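Local coordinates for protein probable molybdenum cofactor guanylyltransferase (Aquifex aeolicus, PDB 2E8B) that probably transfers a GMP moiety from GTP to Mo-molybdopterin, making the molybdopterin guanine dinucleotide form of the molybdenum cofactor, at residues 161-164 against 165-169; 114-117 against 118-121; 101-104 against 105-109. One frame throughout, in Å; residues are numbered along the deposited sequence.

In the fold
Two of the contacts close helices and one opens a loop. Contact 1 takes in most of helix 160-167 and the residues that follow it, partly buried, where charged residues share the helix with leucines. Contact 2 ends helix 112-120; it is more deeply buried and adds an asparagine amide over a tyrosine ring, with waters bridging its polar groups. Contact 3 lies nearest the centre of the chain, where strand 99-104 runs into the loop bearing the predicted GTP and magnesium ligand D106. Contacts 2 and 3 touch, the ring of F101 packing against V115, V118 and L119, whereas contact 1 stands apart, its centre about 20 Å from the centres of both others.

Contact 1: 161-164 against 165-169; sequences WALL and KDVGY
L164 and Y169 make the main side-chain meeting of this helix end. The tyrosine, just past the helix, points back toward it and crosses the leucine at about a right angle: L164 CB lies 3.4 Å from Y169 CD1, and L164 CD1 sits over one face of the ring. Y169 CG stands between its own backbone N and carbonyl carbon (chi1 67°), which swings the ring back toward the helix. The ring edge also faces the backbone, with L164 O in the ring plane and 3.3 Å from Y169 CD1. A second apolar pair is four residues apart, L163 CD1 reaching V167 CG1 at 4.1 Å. L163 packs on I149 and R152 of helix 146-154 and V167 on K148 and L145, so branched aliphatic groups meet apolar side chains and the stems of basic ones.

The polar part is mostly backbone. W161 O, A162 O and L163 O accept from the amides four residues on, and V167 N to L163 O is the straightest of these bonds (173° at the hydrogen). The final one, G168 N to L164 O, is short at 2.7 Å but more bent. D166, beside helix 146-154, forms salt bridges through OD2 with R152 and K148, which would offset a negative charge near a helix C-terminus. K165 CG rests 3.4 Å from W161 O before the extended chain leads away.

G168 has a positive phi, and at its backbone angles a side chain would jam against the preceding carbonyl oxygen. This is a glycine-terminated helix end, turning the chain from helix 160-167 into strand 170-173.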
ATOM      1  N   TRP A 161       2.642 -12.403   5.767  1.00 13.55           N
ATOM      2  CA  TRP A 161       1.901 -12.991   6.887  1.00 14.08           C
ATOM      3  C   TRP A 161       2.890 -13.417   7.962  1.00 14.07           C
ATOM      4  O   TRP A 161       2.664 -13.196   9.147  1.00 12.25           O
ATOM      5  CB  TRP A 161       1.101 -14.224   6.458  1.00 14.77           C
ATOM      6  CG  TRP A 161      -0.176 -13.940   5.733  1.00 13.95           C
ATOM      7  CD1 TRP A 161      -0.797 -12.730   5.587  1.00 14.85           C
ATOM      8  CD2 TRP A 161      -1.002 -14.898   5.064  1.00 15.44           C
ATOM      9  NE1 TRP A 161      -1.959 -12.879   4.864  1.00 13.69           N
ATOM     10  CE2 TRP A 161      -2.110 -14.201   4.533  1.00 14.98           C
ATOM     11  CE3 TRP A 161      -0.915 -16.283   4.861  1.00 15.50           C
ATOM     12  CZ2 TRP A 161      -3.125 -14.839   3.812  1.00 15.24           C
ATOM     13  CZ3 TRP A 161      -1.923 -16.918   4.142  1.00 16.10           C
ATOM     14  CH2 TRP A 161      -3.013 -16.196   3.629  1.00 16.05           C
ATOM     15  N   ALA A 162       3.991 -14.034   7.541  1.00 12.89           N
ATOM     16  CA  ALA A 162       5.013 -14.492   8.479  1.00 14.02           C
ATOM     17  C   ALA A 162       5.704 -13.294   9.112  1.00 14.68           C
ATOM     18  O   ALA A 162       6.018 -13.298  10.303  1.00 16.61           O
ATOM     19  CB  ALA A 162       6.033 -15.372   7.756  1.00 13.25           C
ATOM     20  N   LEU A 163       5.947 -12.268   8.307  1.00 13.47           N
ATOM     21  CA  LEU A 163       6.583 -11.055   8.802  1.00 14.05           C
ATOM     22  C   LEU A 163       5.732 -10.446   9.912  1.00 13.63           C
ATOM     23  O   LEU A 163       6.239 -10.120  10.985  1.00 14.87           O
ATOM     24  CB  LEU A 163       6.737 -10.030   7.677  1.00 13.40           C
ATOM     25  CG  LEU A 163       7.140  -8.615   8.111  1.00 13.56           C
ATOM     26  CD1 LEU A 163       8.592  -8.606   8.610  1.00 13.93           C
ATOM     27  CD2 LEU A 163       6.986  -7.656   6.931  1.00 16.45           C
ATOM     28  N   LEU A 164       4.438 -10.302   9.642  1.00 15.11           N
ATOM     29  CA  LEU A 164       3.525  -9.708  10.605  1.00 12.82           C
ATOM     30  C   LEU A 164       3.385 -10.523  11.887  1.00 12.94           C
ATOM     31  O   LEU A 164       3.273  -9.953  12.970  1.00 14.04           O
ATOM     32  CB  LEU A 164       2.160  -9.468   9.955  1.00 12.82           C
ATOM     33  CG  LEU A 164       2.155  -8.365   8.887  1.00 13.51           C
ATOM     34  CD1 LEU A 164       0.740  -8.190   8.358  1.00 15.26           C
ATOM     35  CD2 LEU A 164       2.654  -7.056   9.471  1.00 15.32           C
ATOM     36  N   LYS A 165       3.393 -11.849  11.781  1.00 14.13           N
ATOM     37  CA  LYS A 165       3.307 -12.672  12.983  1.00 16.48           C
ATOM     38  C   LYS A 165       4.585 -12.481  13.799  1.00 16.51           C
ATOM     39  O   LYS A 165       4.559 -12.469  15.029  1.00 18.92           O
ATOM     40  CB  LYS A 165       3.144 -14.148  12.618  1.00 16.23           C
ATOM     41  CG  LYS A 165       1.752 -14.494  12.138  1.00 19.95           C
ATOM     42  CD  LYS A 165       1.576 -15.993  12.012  1.00 22.33           C
ATOM     43  CE  LYS A 165       0.104 -16.356  11.943  1.00 26.87           C
ATOM     44  NZ  LYS A 165      -0.098 -17.832  11.904  1.00 29.46           N
ATOM     45  N   ASP A 166       5.700 -12.307  13.102  1.00 15.35           N
ATOM     46  CA  ASP A 166       6.989 -12.122  13.754  1.00 17.02           C
ATOM     47  C   ASP A 166       7.045 -10.807  14.528  1.00 18.74           C
ATOM     48  O   ASP A 166       7.282 -10.795  15.736  1.00 19.04           O
ATOM     49  CB  ASP A 166       8.103 -12.152  12.697  1.00 18.99           C
ATOM     50  CG  ASP A 166       9.493 -12.146  13.304  1.00 24.28           C
ATOM     51  OD1 ASP A 166       9.613 -12.086  14.545  1.00 24.85           O
ATOM     52  OD2 ASP A 166      10.472 -12.202  12.526  1.00 25.45           O
ATOM     53  N   VAL A 167       6.803  -9.702  13.830  1.00 16.85           N
ATOM     54  CA  VAL A 167       6.870  -8.379  14.441  1.00 17.92           C
ATOM     55  C   VAL A 167       5.646  -7.969  15.252  1.00 17.66           C
ATOM     56  O   VAL A 167       5.735  -7.083  16.107  1.00 17.78           O
ATOM     57  CB  VAL A 167       7.131  -7.298  13.370  1.00 19.89           C
ATOM     58  CG1 VAL A 167       8.391  -7.640  12.592  1.00 21.01           C
ATOM     59  CG2 VAL A 167       5.941  -7.195  12.430  1.00 19.31           C
ATOM     60  N   GLY A 168       4.516  -8.617  14.988  1.00 15.84           N
ATOM     61  CA  GLY A 168       3.287  -8.287  15.685  1.00 15.79           C
ATOM     62  C   GLY A 168       2.509  -7.256  14.884  1.00 16.26           C
ATOM     63  O   GLY A 168       3.101  -6.430  14.189  1.00 17.19           O
ATOM     64  N   TYR A 169       1.187  -7.296  14.965  1.00 14.57           N
ATOM     65  CA  TYR A 169       0.377  -6.342  14.221  1.00 13.21           C
ATOM     66  C   TYR A 169      -1.001  -6.170  14.823  1.00 13.15           C
ATOM     67  O   TYR A 169      -1.486  -7.024  15.575  1.00 15.28           O
ATOM     68  CB  TYR A 169       0.260  -6.777  12.756  1.00 14.99           C
ATOM     69  CG  TYR A 169      -0.524  -8.050  12.538  1.00 15.54           C
ATOM     70  CD1 TYR A 169       0.086  -9.297  12.674  1.00 16.22           C
ATOM     71  CD2 TYR A 169      -1.874  -8.013  12.172  1.00 15.73           C
ATOM     72  CE1 TYR A 169      -0.620 -10.476  12.445  1.00 15.75           C
ATOM     73  CE2 TYR A 169      -2.586  -9.186  11.939  1.00 15.94           C
ATOM     74  CZ  TYR A 169      -1.955 -10.410  12.074  1.00 16.73           C
ATOM     75  OH  TYR A 169      -2.649 -11.573  11.826  1.00 17.18           O
TER

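Contact 2: 114-117 against 118-121; sequences TVLY and VLEN
N121 sets its amide nitrogen over one face of the Y117 ring, ND2 lying 3.3 Å above the plane and over its centre. The pair closes the C-terminal turn of helix 112-120, N121 being the first residue to leave helical angles. Ring and amide planes are inclined by 54°, so this is an amide nitrogen on an aromatic face rather than a flat stack.

The same ND2 donates to Y117 O at 2.9 Å, with the oxygen close to the amide plane. N121 N also donates to Y117 O, at 3.1 Å, from the opposite face of the carbonyl plane. Two donors thus grip one oxygen in the last turn, the side-chain amide adding to the backbone bond; asparagine, short and with an N-H to give, suits the position. The ring is brought here because Y117 CG lies anti to the backbone N (chi1 -171°). V172 of strand 170-173 touches both Y117 and N121.

Earlier carbonyls follow the regular helical pattern, T114 O, V115 O and L116 O bonding to V118 N, L119 N and E120 N. The inward side is aliphatic: L119 CD1 approaches L116 CD2 at 4.1 Å and comes near V115 CG1. V115, V118 and L119 pack on strand 99-104, while L116 meets F4 and T5. T114 turns its hydroxyl to T181.

E120 is exposed, and a water that donates to its OE1 also donates weakly to L116 O. A second water bridges the far ends of the pair, 2.9 Å from Y117 OH and 2.9 Å from N121 OD1.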
ATOM      1  N   THR A 114     -11.843   5.304   4.418  1.00 13.29           N
ATOM      2  CA  THR A 114     -11.257   4.042   4.844  1.00 13.37           C
ATOM      3  C   THR A 114      -9.840   4.296   5.338  1.00 14.25           C
ATOM      4  O   THR A 114      -9.426   3.768   6.374  1.00 13.88           O
ATOM      5  CB  THR A 114     -11.238   3.037   3.690  1.00 15.18           C
ATOM      6  OG1 THR A 114     -12.581   2.819   3.244  1.00 15.47           O
ATOM      7  CG2 THR A 114     -10.627   1.719   4.138  1.00 13.36           C
ATOM      8  N   VAL A 115      -9.103   5.125   4.607  1.00 12.44           N
ATOM      9  CA  VAL A 115      -7.743   5.454   4.995  1.00 14.27           C
ATOM     10  C   VAL A 115      -7.752   6.194   6.330  1.00 12.97           C
ATOM     11  O   VAL A 115      -6.963   5.893   7.228  1.00 12.24           O
ATOM     12  CB  VAL A 115      -7.070   6.340   3.936  1.00 15.48           C
ATOM     13  CG1 VAL A 115      -5.696   6.781   4.416  1.00 16.18           C
ATOM     14  CG2 VAL A 115      -6.957   5.573   2.631  1.00 18.68           C
ATOM     15  N   LEU A 116      -8.663   7.155   6.460  1.00 12.47           N
ATOM     16  CA  LEU A 116      -8.760   7.942   7.680  1.00 11.71           C
ATOM     17  C   LEU A 116      -9.150   7.104   8.896  1.00 12.22           C
ATOM     18  O   LEU A 116      -8.669   7.357  10.000  1.00 12.05           O
ATOM     19  CB  LEU A 116      -9.752   9.088   7.482  1.00 12.24           C
ATOM     20  CG  LEU A 116      -9.307  10.128   6.450  1.00 12.04           C
ATOM     21  CD1 LEU A 116     -10.386  11.174   6.318  1.00 12.09           C
ATOM     22  CD2 LEU A 116      -7.985  10.768   6.868  1.00 15.95           C
ATOM     23  N   TYR A 117     -10.011   6.106   8.706  1.00 12.29           N
ATOM     24  CA  TYR A 117     -10.413   5.261   9.828  1.00 12.53           C
ATOM     25  C   TYR A 117      -9.206   4.470  10.314  1.00 12.88           C
ATOM     26  O   TYR A 117      -9.020   4.278  11.521  1.00 12.94           O
ATOM     27  CB  TYR A 117     -11.530   4.288   9.433  1.00 11.61           C
ATOM     28  CG  TYR A 117     -12.124   3.549  10.618  1.00 11.82           C
ATOM     29  CD1 TYR A 117     -12.947   4.205  11.531  1.00 13.10           C
ATOM     30  CD2 TYR A 117     -11.848   2.197  10.832  1.00 14.04           C
ATOM     31  CE1 TYR A 117     -13.485   3.535  12.631  1.00 14.74           C
ATOM     32  CE2 TYR A 117     -12.381   1.515  11.930  1.00 14.61           C
ATOM     33  CZ  TYR A 117     -13.196   2.194  12.823  1.00 15.78           C
ATOM     34  OH  TYR A 117     -13.706   1.543  13.920  1.00 17.41           O
ATOM     35  N   VAL A 118      -8.375   4.021   9.377  1.00 12.82           N
ATOM     36  CA  VAL A 118      -7.185   3.273   9.758  1.00 12.65           C
ATOM     37  C   VAL A 118      -6.236   4.194  10.514  1.00 12.51           C
ATOM     38  O   VAL A 118      -5.704   3.818  11.557  1.00 12.67           O
ATOM     39  CB  VAL A 118      -6.474   2.661   8.531  1.00 10.98           C
ATOM     40  CG1 VAL A 118      -5.144   2.029   8.955  1.00 13.39           C
ATOM     41  CG2 VAL A 118      -7.361   1.595   7.919  1.00 13.49           C
ATOM     42  N   LEU A 119      -6.048   5.411  10.008  1.00 11.42           N
ATOM     43  CA  LEU A 119      -5.169   6.368  10.673  1.00 10.97           C
ATOM     44  C   LEU A 119      -5.632   6.654  12.098  1.00 12.03           C
ATOM     45  O   LEU A 119      -4.817   6.741  13.020  1.00 13.62           O
ATOM     46  CB  LEU A 119      -5.114   7.693   9.905  1.00 12.82           C
ATOM     47  CG  LEU A 119      -4.363   7.700   8.572  1.00 11.83           C
ATOM     48  CD1 LEU A 119      -4.438   9.083   7.946  1.00 15.38           C
ATOM     49  CD2 LEU A 119      -2.919   7.307   8.808  1.00 14.60           C
ATOM     50  N   GLU A 120      -6.938   6.825  12.269  1.00 12.51           N
ATOM     51  CA  GLU A 120      -7.495   7.119  13.586  1.00 12.67           C
ATOM     52  C   GLU A 120      -7.229   5.985  14.569  1.00 13.69           C
ATOM     53  O   GLU A 120      -7.015   6.223  15.756  1.00 12.86           O
ATOM     54  CB  GLU A 120      -9.007   7.364  13.479  1.00 13.56           C
ATOM     55  CG  GLU A 120      -9.684   7.695  14.808  1.00 15.84           C
ATOM     56  CD  GLU A 120     -11.191   7.887  14.679  1.00 16.37           C
ATOM     57  OE1 GLU A 120     -11.627   8.587  13.740  1.00 13.34           O
ATOM     58  OE2 GLU A 120     -11.939   7.352  15.529  1.00 18.82           O
ATOM     59  N   ASN A 121      -7.232   4.756  14.062  1.00 13.08           N
ATOM     60  CA  ASN A 121      -7.025   3.576  14.895  1.00 12.72           C
ATOM     61  C   ASN A 121      -5.615   2.996  14.858  1.00 13.70           C
ATOM     62  O   ASN A 121      -5.395   1.861  15.289  1.00 15.26           O
ATOM     63  CB  ASN A 121      -8.028   2.496  14.491  1.00 13.93           C
ATOM     64  CG  ASN A 121      -9.434   2.842  14.906  1.00 16.39           C
ATOM     65  OD1 ASN A 121      -9.797   2.694  16.072  1.00 19.28           O
ATOM     66  ND2 ASN A 121     -10.234   3.325  13.961  1.00 17.98           N
TER
HETATM   67  O   HOH W   1     -10.963   8.901  11.110  1.00 18.33           O
HETATM   68  O   HOH W   2     -12.436   1.705  16.517  1.00 18.48           O

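Contact 3: 101-104 against 105-109; sequences FVLS and GDLPL
S104, the last residue of strand 99-104, gives its hydroxyl to D106 two residues on: OG donates to D106 OD1 at 2.6 Å. The hydroxyl comes from above the carboxylate, 60° out of its plane. S104 OG lies anti to the backbone N (chi1 -177°), while D106 CG stands between its own N and carbonyl carbon, and these two choices bring the groups together across the turn. A serine suits the place, being small enough to fit beside the chain as it bends and able to steady the carboxylate. D106 is predicted to bind both GTP and magnesium, and S104 would then be a second-shell residue orienting it; the predicted GTP-binding L20 is close to S104.

G105, buried between them, adds no side chain to the bend; its backbone angles are ordinary ones. L107 folds back toward the strand on the apolar side. Its CD1 lies 4.1 Å from S104 CB and 3.8 Å from S104 O, with L103 CD1 also near, at 4.4 Å. V138 extends this aliphatic patch. Further on, P108 O accepts from R45 NH2.

The aspartate thus follows a central strand, consistent with the GT-A type nucleotide-binding fold. Strand 99-104 lies between the parallel strand 16-22 and the antiparallel strand 140-142, and the loop beyond it leads to helix 112-120, which packs on F101.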
ATOM      1  N   PHE A 101       2.060   5.398   5.671  1.00 13.23           N
ATOM      2  CA  PHE A 101       0.931   4.622   5.196  1.00 12.88           C
ATOM      3  C   PHE A 101       1.344   3.839   3.956  1.00 13.92           C
ATOM      4  O   PHE A 101       2.185   4.288   3.169  1.00 14.63           O
ATOM      5  CB  PHE A 101      -0.260   5.525   4.859  1.00 12.92           C
ATOM      6  CG  PHE A 101      -1.580   4.825   4.969  1.00 12.38           C
ATOM      7  CD1 PHE A 101      -2.088   4.096   3.902  1.00 15.36           C
ATOM      8  CD2 PHE A 101      -2.285   4.834   6.170  1.00 14.39           C
ATOM      9  CE1 PHE A 101      -3.278   3.378   4.027  1.00 14.25           C
ATOM     10  CE2 PHE A 101      -3.476   4.119   6.306  1.00 16.33           C
ATOM     11  CZ  PHE A 101      -3.971   3.387   5.229  1.00 12.91           C
ATOM     12  N   VAL A 102       0.762   2.654   3.804  1.00 13.43           N
ATOM     13  CA  VAL A 102       1.033   1.787   2.665  1.00 13.15           C
ATOM     14  C   VAL A 102      -0.321   1.465   2.059  1.00 13.89           C
ATOM     15  O   VAL A 102      -1.253   1.068   2.764  1.00 12.36           O
ATOM     16  CB  VAL A 102       1.739   0.489   3.103  1.00 12.65           C
ATOM     17  CG1 VAL A 102       1.871  -0.460   1.916  1.00 14.56           C
ATOM     18  CG2 VAL A 102       3.118   0.817   3.661  1.00 14.74           C
ATOM     19  N   LEU A 103      -0.426   1.637   0.747  1.00 12.34           N
ATOM     20  CA  LEU A 103      -1.687   1.430   0.058  1.00 14.85           C
ATOM     21  C   LEU A 103      -1.454   0.733  -1.276  1.00 13.96           C
ATOM     22  O   LEU A 103      -0.732   1.243  -2.129  1.00 15.45           O
ATOM     23  CB  LEU A 103      -2.340   2.803  -0.154  1.00 17.50           C
ATOM     24  CG  LEU A 103      -3.781   2.972  -0.622  1.00 20.21           C
ATOM     25  CD1 LEU A 103      -4.736   2.278   0.339  1.00 16.81           C
ATOM     26  CD2 LEU A 103      -4.098   4.468  -0.686  1.00 18.51           C
ATOM     27  N   SER A 104      -2.057  -0.440  -1.450  1.00 13.06           N
ATOM     28  CA  SER A 104      -1.918  -1.183  -2.699  1.00 13.62           C
ATOM     29  C   SER A 104      -2.560  -0.382  -3.834  1.00 13.91           C
ATOM     30  O   SER A 104      -3.609   0.240  -3.652  1.00 13.57           O
ATOM     31  CB  SER A 104      -2.597  -2.549  -2.572  1.00 16.33           C
ATOM     32  OG  SER A 104      -2.410  -3.312  -3.747  1.00 17.22           O
ATOM     33  N   GLY A 105      -1.930  -0.396  -5.004  1.00 14.20           N
ATOM     34  CA  GLY A 105      -2.471   0.348  -6.129  1.00 15.79           C
ATOM     35  C   GLY A 105      -3.549  -0.353  -6.939  1.00 16.86           C
ATOM     36  O   GLY A 105      -3.936   0.142  -7.999  1.00 17.00           O
ATOM     37  N   ASP A 106      -4.051  -1.484  -6.451  1.00 15.05           N
ATOM     38  CA  ASP A 106      -5.078  -2.238  -7.175  1.00 15.20           C
ATOM     39  C   ASP A 106      -6.444  -2.291  -6.483  1.00 15.90           C
ATOM     40  O   ASP A 106      -7.193  -3.257  -6.642  1.00 19.36           O
ATOM     41  CB  ASP A 106      -4.577  -3.663  -7.426  1.00 19.13           C
ATOM     42  CG  ASP A 106      -4.381  -4.445  -6.145  1.00 23.20           C
ATOM     43  OD1 ASP A 106      -4.559  -3.854  -5.058  1.00 22.08           O
ATOM     44  OD2 ASP A 106      -4.047  -5.647  -6.224  1.00 26.97           O
ATOM     45  N   LEU A 107      -6.777  -1.246  -5.734  1.00 13.71           N
ATOM     46  CA  LEU A 107      -8.050  -1.177  -5.016  1.00 14.37           C
ATOM     47  C   LEU A 107      -8.959  -0.148  -5.687  1.00 14.30           C
ATOM     48  O   LEU A 107      -8.958   1.030  -5.332  1.00 15.92           O
ATOM     49  CB  LEU A 107      -7.780  -0.810  -3.559  1.00 17.09           C
ATOM     50  CG  LEU A 107      -6.898  -1.867  -2.879  1.00 17.60           C
ATOM     51  CD1 LEU A 107      -6.372  -1.347  -1.549  1.00 17.55           C
ATOM     52  CD2 LEU A 107      -7.695  -3.151  -2.683  1.00 21.07           C
ATOM     53  N   PRO A 108      -9.773  -0.603  -6.655  1.00 13.63           N
ATOM     54  CA  PRO A 108     -10.706   0.216  -7.431  1.00 15.86           C
ATOM     55  C   PRO A 108     -11.789   0.981  -6.686  1.00 16.35           C
ATOM     56  O   PRO A 108     -12.328   1.955  -7.213  1.00 19.98           O
ATOM     57  CB  PRO A 108     -11.286  -0.786  -8.426  1.00 14.82           C
ATOM     58  CG  PRO A 108     -11.338  -2.042  -7.624  1.00 16.51           C
ATOM     59  CD  PRO A 108      -9.995  -2.037  -6.915  1.00 14.01           C
ATOM     60  N   LEU A 109     -12.111   0.555  -5.470  1.00 14.21           N
ATOM     61  CA  LEU A 109     -13.160   1.215  -4.703  1.00 14.93           C
ATOM     62  C   LEU A 109     -12.690   1.949  -3.446  1.00 15.41           C
ATOM     63  O   LEU A 109     -13.512   2.401  -2.646  1.00 14.52           O
ATOM     64  CB  LEU A 109     -14.233   0.190  -4.332  1.00 14.80           C
ATOM     65  CG  LEU A 109     -14.945  -0.395  -5.553  1.00 17.21           C
ATOM     66  CD1 LEU A 109     -15.825  -1.558  -5.134  1.00 21.30           C
ATOM     67  CD2 LEU A 109     -15.768   0.691  -6.230  1.00 21.66           C
TER